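Long-range contacts in exodeoxyribonuclease III (Methanosarcina mazei, PDB 5J8N), which probably cuts DNA at abasic sites and trims double-stranded DNA from the 3' end, as a magnesium-binding member of the AP/ExoA repair family: residues 31-36 with 105-110; 146-151 with 223-228. The protein carries 3 engineered substitutions. All blocks are in the same frame, centred on the assembly; numbering follows the deposited sequence.

Interaction 1. Residues 31-36 with 105-110; sequences FDIVCV and FVLLNI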
ATOM      1  N   PHE A  31     -11.078  -4.927 -11.119  1.00 14.25           N
ATOM      2  CA  PHE A  31      -9.866  -4.101 -11.030  1.00 14.31           C
ATOM      3  C   PHE A  31      -8.799  -4.584 -11.996  1.00 14.34           C
ATOM      4  O   PHE A  31      -8.566  -5.788 -12.142  1.00 14.75           O
ATOM      5  CB  PHE A  31      -9.368  -4.083  -9.582  1.00 13.14           C
ATOM      6  CG  PHE A  31     -10.365  -3.415  -8.690  1.00 12.77           C
ATOM      7  CD1 PHE A  31     -10.445  -2.026  -8.676  1.00 13.51           C
ATOM      8  CD2 PHE A  31     -11.285  -4.154  -7.965  1.00 14.34           C
ATOM      9  CE1 PHE A  31     -11.405  -1.354  -7.906  1.00 15.85           C
ATOM     10  CE2 PHE A  31     -12.270  -3.462  -7.189  1.00 13.96           C
ATOM     11  CZ  PHE A  31     -12.315  -2.077  -7.171  1.00 13.82           C
ATOM     12  N   ASP A  32      -8.134  -3.630 -12.656  1.00 12.53           N
ATOM     13  CA  ASP A  32      -7.028  -3.962 -13.537  1.00 14.33           C
ATOM     14  C   ASP A  32      -5.777  -4.410 -12.771  1.00 13.21           C
ATOM     15  O   ASP A  32      -5.019  -5.223 -13.272  1.00 14.73           O
ATOM     16  CB  ASP A  32      -6.666  -2.770 -14.421  1.00 13.51           C
ATOM     17  CG  ASP A  32      -7.829  -2.367 -15.298  1.00 15.91           C
ATOM     18  OD1 ASP A  32      -8.065  -3.055 -16.301  1.00 18.23           O
ATOM     19  OD2 ASP A  32      -8.541  -1.407 -14.976  1.00 16.50           O
ATOM     20  N   ILE A  33      -5.589  -3.847 -11.598  1.00 11.88           N
ATOM     21  CA  ILE A  33      -4.475  -4.186 -10.733  1.00 11.22           C
ATOM     22  C   ILE A  33      -4.968  -4.316  -9.346  1.00 12.22           C
ATOM     23  O   ILE A  33      -5.737  -3.467  -8.875  1.00 12.31           O
ATOM     24  CB  ILE A  33      -3.367  -3.109 -10.825  1.00 13.12           C
ATOM     25  CG1 ILE A  33      -2.888  -2.926 -12.270  1.00 12.99           C
ATOM     26  CG2 ILE A  33      -2.204  -3.471  -9.868  1.00 12.84           C
ATOM     27  CD1 ILE A  33      -1.887  -1.736 -12.421  1.00 14.97           C
ATOM     28  N   VAL A  34      -4.592  -5.416  -8.685  1.00 11.78           N
ATOM     29  CA  VAL A  34      -4.957  -5.646  -7.262  1.00 11.42           C
ATOM     30  C   VAL A  34      -3.630  -5.877  -6.522  1.00 11.14           C
ATOM     31  O   VAL A  34      -2.910  -6.842  -6.827  1.00 12.65           O
ATOM     32  CB  VAL A  34      -5.848  -6.889  -7.127  1.00 11.77           C
ATOM     33  CG1 VAL A  34      -6.161  -7.185  -5.631  1.00 13.78           C
ATOM     34  CG2 VAL A  34      -7.155  -6.731  -7.926  1.00 12.38           C
ATOM     35  N   CYS A  35      -3.344  -4.991  -5.607  1.00 10.52           N
ATOM     36  CA  CYS A  35      -2.134  -5.092  -4.769  1.00 10.54           C
ATOM     37  C   CYS A  35      -2.543  -5.517  -3.377  1.00 11.40           C
ATOM     38  O   CYS A  35      -3.465  -4.910  -2.793  1.00 11.94           O
ATOM     39  CB  CYS A  35      -1.368  -3.762  -4.692  1.00 11.25           C
ATOM     40  SG  CYS A  35      -0.623  -3.304  -6.274  1.00 12.49           S
ATOM     41  N   VAL A  36      -1.838  -6.482  -2.796  1.00 10.82           N
ATOM     42  CA  VAL A  36      -2.084  -6.915  -1.413  1.00 10.88           C
ATOM     43  C   VAL A  36      -0.806  -6.727  -0.616  1.00 11.16           C
ATOM     44  O   VAL A  36       0.337  -6.938  -1.112  1.00 11.75           O
ATOM     45  CB  VAL A  36      -2.611  -8.358  -1.328  1.00 13.08           C
ATOM     46  CG1 VAL A  36      -4.034  -8.438  -1.924  1.00 15.25           C
ATOM     47  CG2 VAL A  36      -1.670  -9.376  -1.949  1.00 12.85           C
ATOM     48  N   PHE A 105       3.443   3.404 -16.605  1.00 14.83           N
ATOM     49  CA  PHE A 105       3.917   3.849 -15.310  1.00 14.52           C
ATOM     50  C   PHE A 105       4.614   2.719 -14.608  1.00 14.49           C
ATOM     51  O   PHE A 105       4.420   1.544 -14.966  1.00 15.76           O
ATOM     52  CB  PHE A 105       2.763   4.365 -14.403  1.00 15.72           C
ATOM     53  CG  PHE A 105       1.658   3.340 -14.142  1.00 15.07           C
ATOM     54  CD1 PHE A 105       0.625   3.213 -15.060  1.00 17.58           C
ATOM     55  CD2 PHE A 105       1.685   2.526 -13.028  1.00 15.41           C
ATOM     56  CE1 PHE A 105      -0.387   2.278 -14.848  1.00 16.95           C
ATOM     57  CE2 PHE A 105       0.644   1.601 -12.793  1.00 16.84           C
ATOM     58  CZ  PHE A 105      -0.378   1.472 -13.699  1.00 18.39           C
ATOM     59  N   VAL A 106       5.380   3.084 -13.595  1.00 12.68           N
ATOM     60  CA  VAL A 106       6.015   2.158 -12.664  1.00 12.51           C
ATOM     61  C   VAL A 106       5.146   2.023 -11.409  1.00 13.26           C
ATOM     62  O   VAL A 106       4.789   3.060 -10.829  1.00 13.76           O
ATOM     63  CB  VAL A 106       7.394   2.655 -12.254  1.00 12.84           C
ATOM     64  CG1 VAL A 106       8.022   1.775 -11.174  1.00 14.98           C
ATOM     65  CG2 VAL A 106       8.338   2.747 -13.503  1.00 15.50           C
ATOM     66  N   LEU A 107       4.842   0.791 -10.981  1.00 11.36           N
ATOM     67  CA  LEU A 107       4.075   0.563  -9.774  1.00 12.10           C
ATOM     68  C   LEU A 107       4.934  -0.011  -8.669  1.00 10.98           C
ATOM     69  O   LEU A 107       5.591  -1.049  -8.864  1.00 13.15           O
ATOM     70  CB  LEU A 107       2.947  -0.397 -10.058  1.00 11.83           C
ATOM     71  CG  LEU A 107       2.085  -0.794  -8.868  1.00 12.72           C
ATOM     72  CD1 LEU A 107       1.317   0.402  -8.235  1.00 13.78           C
ATOM     73  CD2 LEU A 107       1.040  -1.858  -9.306  1.00 12.69           C
ATOM     74  N   LEU A 108       4.944   0.662  -7.529  1.00 10.77           N
ATOM     75  CA  LEU A 108       5.640   0.149  -6.333  1.00 11.65           C
ATOM     76  C   LEU A 108       4.589  -0.212  -5.309  1.00 12.07           C
ATOM     77  O   LEU A 108       3.828   0.670  -4.876  1.00 12.52           O
ATOM     78  CB  LEU A 108       6.613   1.205  -5.752  1.00 13.16           C
ATOM     79  CG  LEU A 108       7.614   1.806  -6.777  1.00 12.54           C
ATOM     80  CD1 LEU A 108       8.514   2.805  -6.051  1.00 14.33           C
ATOM     81  CD2 LEU A 108       8.419   0.723  -7.525  1.00 14.18           C
ATOM     82  N   ASN A 109       4.556  -1.474  -4.910  1.00 11.05           N
ATOM     83  CA  ASN A 109       3.617  -1.995  -3.939  1.00 12.22           C
ATOM     84  C   ASN A 109       4.379  -2.252  -2.636  1.00 11.44           C
ATOM     85  O   ASN A 109       5.320  -3.052  -2.647  1.00 11.97           O
ATOM     86  CB  ASN A 109       3.013  -3.273  -4.512  1.00 12.11           C
ATOM     87  CG  ASN A 109       2.074  -3.979  -3.531  1.00 13.05           C
ATOM     88  OD1 ASN A 109       1.667  -3.363  -2.549  1.00 12.99           O
ATOM     89  ND2 ASN A 109       1.673  -5.230  -3.831  1.00 12.61           N
ATOM     90  N   ILE A 110       4.017  -1.570  -1.572  1.00 11.69           N
ATOM     91  CA  ILE A 110       4.858  -1.558  -0.362  1.00 11.13           C
ATOM     92  C   ILE A 110       4.093  -1.766   0.933  1.00 11.33           C
ATOM     93  O   ILE A 110       3.047  -1.130   1.138  1.00 12.33           O
ATOM     94  CB  ILE A 110       5.644  -0.213  -0.267  1.00 11.97           C
ATOM     95  CG1 ILE A 110       6.347   0.093  -1.614  1.00 12.94           C
ATOM     96  CG2 ILE A 110       6.664  -0.243   0.896  1.00 13.36           C
ATOM     97  CD1 ILE A 110       7.075   1.433  -1.621  1.00 15.60           C
TER
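Phe105 turns the edge of its ring to Ile33, with CZ 3.8 Å from Ile33 CD1, the end of the longer branch. The two side chains come from opposite directions. Tyr4 meets the Phe105 ring edge-to-face.

Leu107 is next. Its CG lies anti to the backbone N (chi1 177°), which helps bring CD2 across to 31-36. CD2 does the touching: it meets Ile33 CG2 tip to tip at 3.7 Å and lies 3.7 Å from Cys35 SG.

Asn109 brings an amide into this apolar layer. The amide lies against Cys35, with ND2 3.5 Å from Cys35 CB. ND2 also gives a weak hydrogen bond to Val36 O (3.5 Å) and a further one to Thr73 OG1. OD1 is hydrogen-bonded to Gln37 NE2, so both ends of the buried amide are held. A leucine in its place would probably leave Gln37 NE2, Thr73 OG1 and Val36 O without these mates.

Strands 33-36 and 106-110 share no backbone bonds. Their axes pass 7.7 Å apart at 31°, and the contact is made mainly by side chains. This is face-to-face packing of two sheets, as in the four-layered alpha/beta sandwich of the DNase I-like fold.

Interaction 2. Residues 146-151 with 223-228; sequences LVICGD and YVFVSE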
ATOM      1  N   LEU A 146       5.463   7.432 -11.485  1.00 13.92           N
ATOM      2  CA  LEU A 146       5.427   6.528 -10.345  1.00 13.76           C
ATOM      3  C   LEU A 146       4.089   6.484  -9.689  1.00 13.61           C
ATOM      4  O   LEU A 146       3.531   7.524  -9.326  1.00 14.30           O
ATOM      5  CB  LEU A 146       6.446   6.985  -9.294  1.00 14.25           C
ATOM      6  CG  LEU A 146       7.878   6.778  -9.789  1.00 18.80           C
ATOM      7  CD1 LEU A 146       8.844   7.710  -9.088  1.00 30.79           C
ATOM      8  CD2 LEU A 146       8.288   5.334  -9.586  1.00 29.43           C
ATOM      9  N   VAL A 147       3.596   5.269  -9.445  1.00 13.23           N
ATOM     10  CA  VAL A 147       2.415   5.028  -8.634  1.00 12.33           C
ATOM     11  C   VAL A 147       2.927   4.199  -7.467  1.00 11.97           C
ATOM     12  O   VAL A 147       3.566   3.155  -7.692  1.00 13.13           O
ATOM     13  CB  VAL A 147       1.340   4.253  -9.415  1.00 11.40           C
ATOM     14  CG1 VAL A 147       0.145   3.943  -8.519  1.00 14.70           C
ATOM     15  CG2 VAL A 147       0.915   5.042 -10.575  1.00 14.00           C
ATOM     16  N   ILE A 148       2.679   4.639  -6.240  1.00 12.00           N
ATOM     17  CA  ILE A 148       3.133   3.938  -5.054  1.00 13.37           C
ATOM     18  C   ILE A 148       1.949   3.643  -4.192  1.00 12.74           C
ATOM     19  O   ILE A 148       1.279   4.549  -3.690  1.00 13.48           O
ATOM     20  CB  ILE A 148       4.150   4.782  -4.246  1.00 13.33           C
ATOM     21  CG1 ILE A 148       5.332   5.157  -5.163  1.00 13.98           C
ATOM     22  CG2 ILE A 148       4.630   4.014  -3.019  1.00 15.94           C
ATOM     23  CD1 ILE A 148       5.472   6.673  -5.365  1.00 18.73           C
ATOM     24  N   CYS A 149       1.661   2.366  -3.996  1.00 11.35           N
ATOM     25  CA  CYS A 149       0.490   2.065  -3.140  1.00 11.34           C
ATOM     26  C   CYS A 149       0.946   1.205  -1.986  1.00 11.99           C
ATOM     27  O   CYS A 149       1.874   0.371  -2.085  1.00 12.04           O
ATOM     28  CB  CYS A 149      -0.608   1.345  -3.914  1.00 13.66           C
ATOM     29  SG  CYS A 149      -0.166  -0.232  -4.689  1.00 14.64           S
ATOM     30  N   GLY A 150       0.179   1.321  -0.904  1.00 14.30           N
ATOM     31  CA  GLY A 150       0.351   0.360   0.172  1.00 14.22           C
ATOM     32  C   GLY A 150       0.087   0.983   1.507  1.00 13.29           C
ATOM     33  O   GLY A 150      -0.561   2.035   1.657  1.00 12.89           O
ATOM     34  N   ASP A 151       0.550   0.253   2.519  1.00 12.50           N
ATOM     35  CA  ASP A 151       0.297   0.552   3.922  1.00 10.29           C
ATOM     36  C   ASP A 151       1.503   1.283   4.434  1.00 11.50           C
ATOM     37  O   ASP A 151       2.565   0.666   4.634  1.00 11.79           O
ATOM     38  CB  ASP A 151       0.045  -0.761   4.639  1.00 11.50           C
ATOM     39  CG  ASP A 151      -0.111  -0.634   6.106  1.00 11.77           C
ATOM     40  OD1 ASP A 151      -0.125   0.479   6.653  1.00 13.68           O
ATOM     41  OD2 ASP A 151      -0.230  -1.711   6.764  1.00 11.99           O
ATOM     42  N   TYR A 223      -2.514   4.341   1.329  1.00 11.16           N
ATOM     43  CA  TYR A 223      -2.464   5.468   0.402  1.00 11.22           C
ATOM     44  C   TYR A 223      -2.121   4.988  -1.001  1.00 10.99           C
ATOM     45  O   TYR A 223      -1.527   3.908  -1.165  1.00 11.97           O
ATOM     46  CB  TYR A 223      -1.366   6.450   0.820  1.00 12.68           C
ATOM     47  CG  TYR A 223      -1.443   7.047   2.204  1.00 11.84           C
ATOM     48  CD1 TYR A 223      -1.091   6.301   3.333  1.00 10.94           C
ATOM     49  CD2 TYR A 223      -1.763   8.400   2.371  1.00 13.08           C
ATOM     50  CE1 TYR A 223      -1.122   6.852   4.607  1.00 11.63           C
ATOM     51  CE2 TYR A 223      -1.814   8.979   3.662  1.00 13.32           C
ATOM     52  CZ  TYR A 223      -1.447   8.183   4.752  1.00 12.32           C
ATOM     53  OH  TYR A 223      -1.435   8.784   5.995  1.00 14.16           O
ATOM     54  N   VAL A 224      -2.459   5.808  -1.975  1.00 10.61           N
ATOM     55  CA  VAL A 224      -1.799   5.665  -3.276  1.00 11.89           C
ATOM     56  C   VAL A 224      -1.220   7.017  -3.591  1.00 11.44           C
ATOM     57  O   VAL A 224      -1.924   8.036  -3.665  1.00 13.21           O
ATOM     58  CB  VAL A 224      -2.715   5.166  -4.421  1.00 10.79           C
ATOM     59  CG1 VAL A 224      -1.875   4.891  -5.658  1.00 15.21           C
ATOM     60  CG2 VAL A 224      -3.501   3.904  -4.008  1.00 12.33           C
ATOM     61  N   PHE A 225       0.093   7.081  -3.775  1.00 12.74           N
ATOM     62  CA  PHE A 225       0.804   8.288  -4.164  1.00 11.95           C
ATOM     63  C   PHE A 225       1.138   8.254  -5.626  1.00 11.98           C
ATOM     64  O   PHE A 225       1.345   7.165  -6.196  1.00 13.56           O
ATOM     65  CB  PHE A 225       2.101   8.440  -3.378  1.00 12.35           C
ATOM     66  CG  PHE A 225       1.921   8.342  -1.890  1.00 11.89           C
ATOM     67  CD1 PHE A 225       1.461   9.447  -1.162  1.00 13.02           C
ATOM     68  CD2 PHE A 225       2.190   7.173  -1.252  1.00 12.41           C
ATOM     69  CE1 PHE A 225       1.304   9.351   0.243  1.00 13.77           C
ATOM     70  CE2 PHE A 225       2.043   7.060   0.148  1.00 12.51           C
ATOM     71  CZ  PHE A 225       1.568   8.164   0.882  1.00 13.00           C
ATOM     72  N   VAL A 226       1.160   9.410  -6.242  1.00 11.79           N
ATOM     73  CA  VAL A 226       1.665   9.497  -7.645  1.00 12.26           C
ATOM     74  C   VAL A 226       2.692  10.587  -7.727  1.00 14.68           C
ATOM     75  O   VAL A 226       2.619  11.612  -7.041  1.00 14.88           O
ATOM     76  CB  VAL A 226       0.544   9.726  -8.677  1.00 13.60           C
ATOM     77  CG1 VAL A 226      -0.460   8.531  -8.646  1.00 14.31           C
ATOM     78  CG2 VAL A 226      -0.177  11.085  -8.475  1.00 15.72           C
ATOM     79  N   SER A 227       3.690  10.388  -8.575  1.00 13.61           N
ATOM     80  CA  SER A 227       4.567  11.501  -8.924  1.00 14.06           C
ATOM     81  C   SER A 227       3.752  12.589  -9.622  1.00 15.35           C
ATOM     82  O   SER A 227       2.733  12.319 -10.273  1.00 15.41           O
ATOM     83  CB  SER A 227       5.710  11.024  -9.812  1.00 15.87           C
ATOM     84  OG  SER A 227       5.198  10.220 -10.880  1.00 14.89           O
ATOM     85  N   GLU A 228       4.199  13.824  -9.471  1.00 15.72           N
ATOM     86  CA  GLU A 228       3.477  14.977 -10.002  1.00 16.43           C
ATOM     87  C   GLU A 228       3.188  14.872 -11.485  1.00 16.59           C
ATOM     88  O   GLU A 228       2.163  15.386 -11.944  1.00 19.79           O
ATOM     89  CB  GLU A 228       4.312  16.263  -9.715  1.00 20.26           C
ATOM     90  CG  GLU A 228       3.880  17.513 -10.472  1.00 29.40           C
ATOM     91  CD  GLU A 228       2.551  18.015 -10.015  1.00 34.21           C
ATOM     92  OE1 GLU A 228       1.837  18.646 -10.844  1.00 32.60           O
ATOM     93  OE2 GLU A 228       2.229  17.796  -8.820  1.00 30.96           O
TER
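Ile148 and Phe225 form a hydrogen-bonded pair of antiparallel strands. Ile148 O takes the N-H of Phe225 at 2.8 Å, and Phe225 O takes that of Ile148. Gly150 and Tyr223 pair likewise, with Tyr223 N 3.0 Å from Gly150 O. The backbone at Gly150 (phi 147°) suits glycine, since a CB there would run into the carbonyl O of Cys149.

One side chain joins the ladder. Ser227 OG accepts the N-H of Leu146 at 2.9 Å in a nearly straight bond (174°). With chi1 at 48°, OG sits between its own N and carbonyl carbon, turned to this donor. Ser227 N bonds back to Leu146 O, and OG is also hydrogen-bonded to Asn229 OD1.

Apolar contacts lie on the face of Val147, Cys149, Val224 and Val226. Val147 CG1 and Val224 CG1 meet at 3.6 Å, the two side chains crossing at a slant. Val224 CG2 lies 3.9 Å from Cys149 CB. On the other face, Ile148 and Phe225 stand side by side, CB to CB 4.3 Å.

Past Gly150 the chain reaches Asp151, probably a magnesium ligand and catalytic residue, whose OD2 is hydrogen-bonded to Asn10 ND2.

The valine face packs on strand 251-256 of the other sheet. Across the opposite face, the Phe225 ring meets Phe184 of helix 175-186 edge-to-face. Strand 106-111 flanks 146-149 in parallel, on the side away from 218-227.

How the interactions relate
From the N terminus, strand 33-37 comes first, in the sheet that also holds strand 3-10. The chain then runs through strands 57-61 to 97-101 before interaction 1 closes the loop at 105-110, in the other sheet. Helix 119-141 leads on to 146-151, and interaction 2 closes its own loop at 223-228. The two loops follow one another and neither nest nor cross. They meet in space, with centres 9 Å apart. The second segment of interaction 1 lies beside the first of interaction 2, where Leu108 N probably bonds to Val147 O at 2.9 Å. Cys35 SG also packs on Cys149 SG. Interaction 1 thus joins the sheets, and interaction 2 extends the second one.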